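Local coordinates for 3-guanidinopropionase (Pseudomonas aeruginosa, PDB 3NIQ), which catalyses the manganese-dependent hydrolysis of 3-guanidinopropanoate to beta-alanine and urea, working as a homohexamer of the arginase (ureohydrolase) family, at residues A[145-150]-A[235-240]; A[248-253]-A[292-297]. All coordinates share one frame; numbering follows the deposited sequence.

Contact 1: A[145-150]-A[235-240]. With MN (manganese (II) ion), chain E; MN (manganese (II) ion), chain D.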
loop_
_atom_site.group_PDB
_atom_site.type_symbol
_atom_site.label_atom_id
_atom_site.label_comp_id
_atom_site.label_asym_id
_atom_site.label_seq_id
_atom_site.Cartn_x
_atom_site.Cartn_y
_atom_site.Cartn_z
ATOM N N VAL A 145 11.779 17.679 -28.478
ATOM C CA VAL A 145 11.273 16.316 -28.513
ATOM C C VAL A 145 10.507 16.145 -27.200
ATOM O O VAL A 145 11.080 16.241 -26.125
ATOM C CB VAL A 145 12.400 15.260 -28.555
ATOM C CG1 VAL A 145 11.789 13.830 -28.608
ATOM C CG2 VAL A 145 13.341 15.472 -29.767
ATOM N N HIS A 146 9.211 15.893 -27.307
ATOM C CA HIS A 146 8.298 15.898 -26.174
ATOM C C HIS A 146 7.612 14.519 -26.080
ATOM O O HIS A 146 6.888 14.118 -26.986
ATOM C CB HIS A 146 7.276 17.019 -26.415
ATOM C CG HIS A 146 6.141 17.059 -25.441
ATOM N ND1 HIS A 146 4.873 17.470 -25.799
ATOM C CD2 HIS A 146 6.076 16.745 -24.123
ATOM C CE1 HIS A 146 4.070 17.399 -24.750
ATOM N NE2 HIS A 146 4.777 16.962 -23.717
ATOM N N PHE A 147 7.880 13.790 -25.004
ATOM C CA PHE A 147 7.292 12.457 -24.764
ATOM C C PHE A 147 6.101 12.629 -23.826
ATOM O O PHE A 147 6.272 13.123 -22.706
ATOM C CB PHE A 147 8.321 11.559 -24.063
ATOM C CG PHE A 147 9.541 11.281 -24.875
ATOM C CD1 PHE A 147 9.609 10.159 -25.673
ATOM C CD2 PHE A 147 10.637 12.138 -24.824
ATOM C CE1 PHE A 147 10.763 9.889 -26.436
ATOM C CE2 PHE A 147 11.777 11.885 -25.569
ATOM C CZ PHE A 147 11.846 10.756 -26.382
ATOM N N ASP A 148 4.903 12.241 -24.261
ATOM C CA ASP A 148 3.711 12.510 -23.469
ATOM C C ASP A 148 2.509 11.689 -23.951
ATOM O O ASP A 148 2.387 11.391 -25.146
ATOM C CB ASP A 148 3.373 14.014 -23.574
ATOM C CG ASP A 148 2.642 14.567 -22.350
ATOM O OD1 ASP A 148 1.679 13.952 -21.845
ATOM O OD2 ASP A 148 3.024 15.651 -21.894
ATOM N N ALA A 149 1.611 11.338 -23.026
ATOM C CA ALA A 149 0.305 10.824 -23.432
ATOM C C ALA A 149 -0.599 11.950 -23.978
ATOM O O ALA A 149 -1.610 11.668 -24.628
ATOM C CB ALA A 149 -0.386 10.103 -22.272
ATOM N N HIS A 150 -0.233 13.202 -23.695
ATOM C CA HIS A 150 -1.060 14.383 -24.041
ATOM C C HIS A 150 -0.260 15.489 -24.763
ATOM O O HIS A 150 0.894 15.755 -24.437
ATOM C CB HIS A 150 -1.688 14.987 -22.779
ATOM C CG HIS A 150 -2.225 13.964 -21.827
ATOM N ND1 HIS A 150 -1.492 13.480 -20.763
ATOM C CD2 HIS A 150 -3.432 13.347 -21.771
ATOM C CE1 HIS A 150 -2.212 12.581 -20.112
ATOM N NE2 HIS A 150 -3.395 12.490 -20.699
ATOM N N THR A 235 17.706 22.269 -29.103
ATOM C CA THR A 235 16.614 21.334 -28.842
ATOM C C THR A 235 16.478 20.994 -27.375
ATOM O O THR A 235 17.456 20.715 -26.708
ATOM C CB THR A 235 16.774 20.041 -29.641
ATOM O OG1 THR A 235 16.875 20.356 -31.029
ATOM C CG2 THR A 235 15.577 19.111 -29.426
ATOM N N TYR A 236 15.242 21.034 -26.885
ATOM C CA TYR A 236 14.949 20.718 -25.508
ATOM C C TYR A 236 14.218 19.387 -25.473
ATOM O O TYR A 236 13.394 19.094 -26.343
ATOM C CB TYR A 236 14.079 21.830 -24.930
ATOM C CG TYR A 236 13.787 21.766 -23.452
ATOM C CD1 TYR A 236 14.534 22.523 -22.544
ATOM C CD2 TYR A 236 12.714 20.998 -22.952
ATOM C CE1 TYR A 236 14.251 22.493 -21.168
ATOM C CE2 TYR A 236 12.421 20.967 -21.574
ATOM C CZ TYR A 236 13.194 21.720 -20.692
ATOM O OH TYR A 236 12.918 21.718 -19.334
ATOM N N VAL A 237 14.493 18.577 -24.456
ATOM C CA VAL A 237 13.740 17.324 -24.302
ATOM C C VAL A 237 12.879 17.392 -23.067
ATOM O O VAL A 237 13.362 17.601 -21.955
ATOM C CB VAL A 237 14.662 16.091 -24.229
ATOM C CG1 VAL A 237 13.824 14.812 -24.147
ATOM C CG2 VAL A 237 15.580 16.054 -25.432
ATOM N N SER A 238 11.582 17.210 -23.252
ATOM C CA SER A 238 10.697 17.229 -22.125
ATOM C C SER A 238 9.979 15.874 -22.013
ATOM O O SER A 238 9.256 15.462 -22.924
ATOM C CB SER A 238 9.691 18.369 -22.287
ATOM O OG SER A 238 8.813 18.408 -21.187
ATOM N N PHE A 239 10.156 15.214 -20.874
ATOM C CA PHE A 239 9.654 13.861 -20.685
ATOM C C PHE A 239 8.566 13.819 -19.599
ATOM O O PHE A 239 8.858 13.993 -18.405
ATOM C CB PHE A 239 10.830 12.940 -20.305
ATOM C CG PHE A 239 10.478 11.482 -20.317
ATOM C CD1 PHE A 239 10.650 10.719 -21.471
ATOM C CD2 PHE A 239 9.953 10.873 -19.171
ATOM C CE1 PHE A 239 10.305 9.343 -21.488
ATOM C CE2 PHE A 239 9.592 9.516 -19.179
ATOM C CZ PHE A 239 9.772 8.748 -20.328
ATOM N N ASP A 240 7.323 13.594 -20.015
ATOM C CA ASP A 240 6.209 13.472 -19.092
ATOM C C ASP A 240 6.064 11.965 -18.842
ATOM O O ASP A 240 5.872 11.195 -19.780
ATOM C CB ASP A 240 4.945 14.110 -19.719
ATOM C CG ASP A 240 3.682 13.959 -18.861
ATOM O OD1 ASP A 240 3.614 13.071 -17.978
ATOM O OD2 ASP A 240 2.711 14.726 -19.082
HETATM MN MN MN E . 0.730 13.998 -19.988
HETATM MN MN MN D . 2.437 16.664 -20.015
HETATM O O HOH W 1 0.077 16.133 -19.937
#
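Asp-148 and Asp-240 both bridge the two manganese ions of the arginase fold, Asp-148 directly after strand 142-147 and Asp-240 as the last residue of the parallel strand 235-240. OD1 of Asp-148 binds the chain E manganese at 2.1 Å, as does His-150 ND1, and OD2 binds the chain D manganese at 2.2 Å, whereas OD2 of Asp-240 alone binds both. The carboxylate planes stand 71° apart with the two OD2 atoms of Asp-148 and Asp-240 at 3.0 Å, a closeness the shared ions probably make tolerable. A bridging water, His-126, Asp-152 and Asp-242 complete the site. Two further hydrogen bonds hold Asp-148: NE2 of His-146 donates to the anti lone pair of OD2 (2.8 Å, bent to 137° at the hydrogen), and His-150 N closes an Asx turn onto OD1 from above the carboxylate plane. Behind the metals, Val-145 and Phe-147 N-H donate to Tyr-236 O and Ser-238 O, and Ser-238 and Asp-240 N-H donate back to Val-145 O and Phe-147 O. On the His-146 face, Ser-238 OG bonds to His-126, a second-shell link. The other face is apolar: Val-237 CG1 lies at the Phe-147 ring edge, 3.8 Å from CE2, and Phe-239 CD1 reaches Phe-147 CB at 3.6 Å.

Contact 2: A[248-253]-A[292-297]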
loop_
_atom_site.group_PDB
_atom_site.type_symbol
_atom_site.label_atom_id
_atom_site.label_comp_id
_atom_site.label_asym_id
_atom_site.label_seq_id
_atom_site.Cartn_x
_atom_site.Cartn_y
_atom_site.Cartn_z
ATOM N N PHE A 248 4.443 0.872 -15.606
ATOM C CA PHE A 248 5.796 1.379 -15.332
ATOM C C PHE A 248 5.792 2.695 -14.569
ATOM O O PHE A 248 6.746 3.000 -13.825
ATOM C CB PHE A 248 6.574 1.568 -16.663
ATOM C CG PHE A 248 6.430 0.406 -17.591
ATOM C CD1 PHE A 248 7.274 -0.689 -17.487
ATOM C CD2 PHE A 248 5.403 0.383 -18.544
ATOM C CE1 PHE A 248 7.108 -1.783 -18.334
ATOM C CE2 PHE A 248 5.219 -0.709 -19.352
ATOM C CZ PHE A 248 6.079 -1.794 -19.254
ATOM N N ALA A 249 4.739 3.491 -14.754
ATOM C CA ALA A 249 4.659 4.794 -14.082
ATOM C C ALA A 249 3.289 5.032 -13.479
ATOM O O ALA A 249 2.532 5.892 -13.978
ATOM C CB ALA A 249 5.015 5.931 -15.059
ATOM N N PRO A 250 2.974 4.320 -12.371
ATOM C CA PRO A 250 1.670 4.468 -11.716
ATOM C C PRO A 250 1.501 5.837 -11.058
ATOM O O PRO A 250 0.377 6.336 -10.966
ATOM C CB PRO A 250 1.694 3.375 -10.616
ATOM C CG PRO A 250 3.177 3.162 -10.328
ATOM C CD PRO A 250 3.829 3.322 -11.692
ATOM N N GLY A 251 2.613 6.433 -10.634
ATOM C CA GLY A 251 2.597 7.666 -9.850
ATOM C C GLY A 251 2.496 8.901 -10.718
ATOM O O GLY A 251 3.463 9.635 -10.886
ATOM N N THR A 252 1.336 9.137 -11.300
ATOM C CA THR A 252 1.206 10.299 -12.173
ATOM C C THR A 252 -0.235 10.769 -12.172
ATOM O O THR A 252 -1.169 9.973 -11.970
ATOM C CB THR A 252 1.726 9.993 -13.604
ATOM O OG1 THR A 252 1.986 11.223 -14.296
ATOM C CG2 THR A 252 0.711 9.131 -14.389
ATOM N N GLY A 253 -0.423 12.065 -12.381
ATOM C CA GLY A 253 -1.736 12.665 -12.183
ATOM C C GLY A 253 -2.778 12.239 -13.188
ATOM O O GLY A 253 -3.922 11.976 -12.809
ATOM N N GLY A 292 5.625 2.235 -4.021
ATOM C CA GLY A 292 6.979 1.896 -3.557
ATOM C C GLY A 292 8.055 2.650 -4.322
ATOM O O GLY A 292 9.115 2.099 -4.623
ATOM N N GLY A 293 7.768 3.908 -4.667
ATOM C CA GLY A 293 8.719 4.752 -5.392
ATOM C C GLY A 293 9.067 4.310 -6.817
ATOM O O GLY A 293 10.086 4.723 -7.345
ATOM N N ALA A 294 8.235 3.474 -7.437
ATOM C CA ALA A 294 8.499 2.988 -8.803
ATOM C C ALA A 294 8.722 4.122 -9.792
ATOM O O ALA A 294 9.655 4.075 -10.599
ATOM C CB ALA A 294 7.339 2.066 -9.319
ATOM N N THR A 295 7.862 5.139 -9.723
ATOM C CA THR A 295 7.836 6.222 -10.715
ATOM C C THR A 295 8.986 7.201 -10.440
ATOM O O THR A 295 9.614 7.753 -11.372
ATOM C CB THR A 295 6.450 6.945 -10.710
ATOM O OG1 THR A 295 5.387 5.968 -10.725
ATOM C CG2 THR A 295 6.272 7.856 -11.950
ATOM N N ALA A 296 9.248 7.421 -9.158
ATOM C CA ALA A 296 10.441 8.153 -8.719
ATOM C C ALA A 296 11.717 7.553 -9.315
ATOM O O ALA A 296 12.587 8.286 -9.810
ATOM C CB ALA A 296 10.522 8.168 -7.183
ATOM N N LEU A 297 11.832 6.232 -9.262
ATOM C CA LEU A 297 12.992 5.553 -9.858
ATOM C C LEU A 297 13.009 5.670 -11.383
ATOM O O LEU A 297 14.059 5.921 -11.988
ATOM C CB LEU A 297 13.067 4.083 -9.419
ATOM C CG LEU A 297 14.232 3.292 -10.036
ATOM C CD1 LEU A 297 15.570 3.868 -9.589
ATOM C CD2 LEU A 297 14.129 1.810 -9.714
#
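Thr-295, in the first turn of helix 294-317, directs its hydroxyl into the loop 248-253, which follows the metal-binding strand 235-240 of the arginase fold. There OG1 accepts a hydrogen bond from the backbone N of Gly-251 (2.8 Å, 151° at the hydrogen). Gly-251 is the centre of an inverse gamma turn, closed by a weak bond from Thr-252 N to Pro-250 O, so the helix start holds the loop at this turn. The first torsion of Thr-295 (chi1 -47°) sets OG1 beside its own backbone N and CG2 on the far side from that N, and the two branches do different work. OG1 faces the loop backbone and also bonds to Asp-290, whose other carboxylate oxygen takes the N-H of Ala-296; Asp-290 thus ties the helix start and the threonine hydroxyl together. The methyl branch CG2 lies against Ala-249, 3.9 Å from its CB, and comes within 3.5 Å of Gly-251 O. The side chains of Pro-250 and Thr-295 pass side by side, running opposite ways, with CG and CD of the ring beside OG1. Ala-294 points its CB toward the loop but makes only a loose approach to the ring, at 4.4 Å from CD. Gly-293, at the N-cap position, accepts from Leu-297 N through its carbonyl and begins the helix. Phe-248 packs on Asp-245 of a neighbouring subunit. Pro-250 N has no hydrogen to share, and the ring meets the hydroxyl by packing alone, its CD 3.2 Å from Thr-295 OG1.

Overall arrangement
The two contacts come one after the other along the chain, and their centres lie about 17 Å apart, with nearest atoms about 4 Å from each other but not touching. Contact 1 pairs strands 142-147 and 235-240 inside the eight-stranded parallel sheet. Contact 2 joins the loop that follows strand 235-240 to the start of helix 294-317, the last helix of the chain. The loop therefore leads from the strand carrying Asp-240 to the later contact, and Thr-252 packs on Asp-242, a manganese ligand. Contact 1 supplies Asp-148, His-150 and Asp-240, three of the six protein residues that bind manganese, while contact 2 lies farther from the chain centre, with the Ala-249 side chain about 10 Å from a manganese ion.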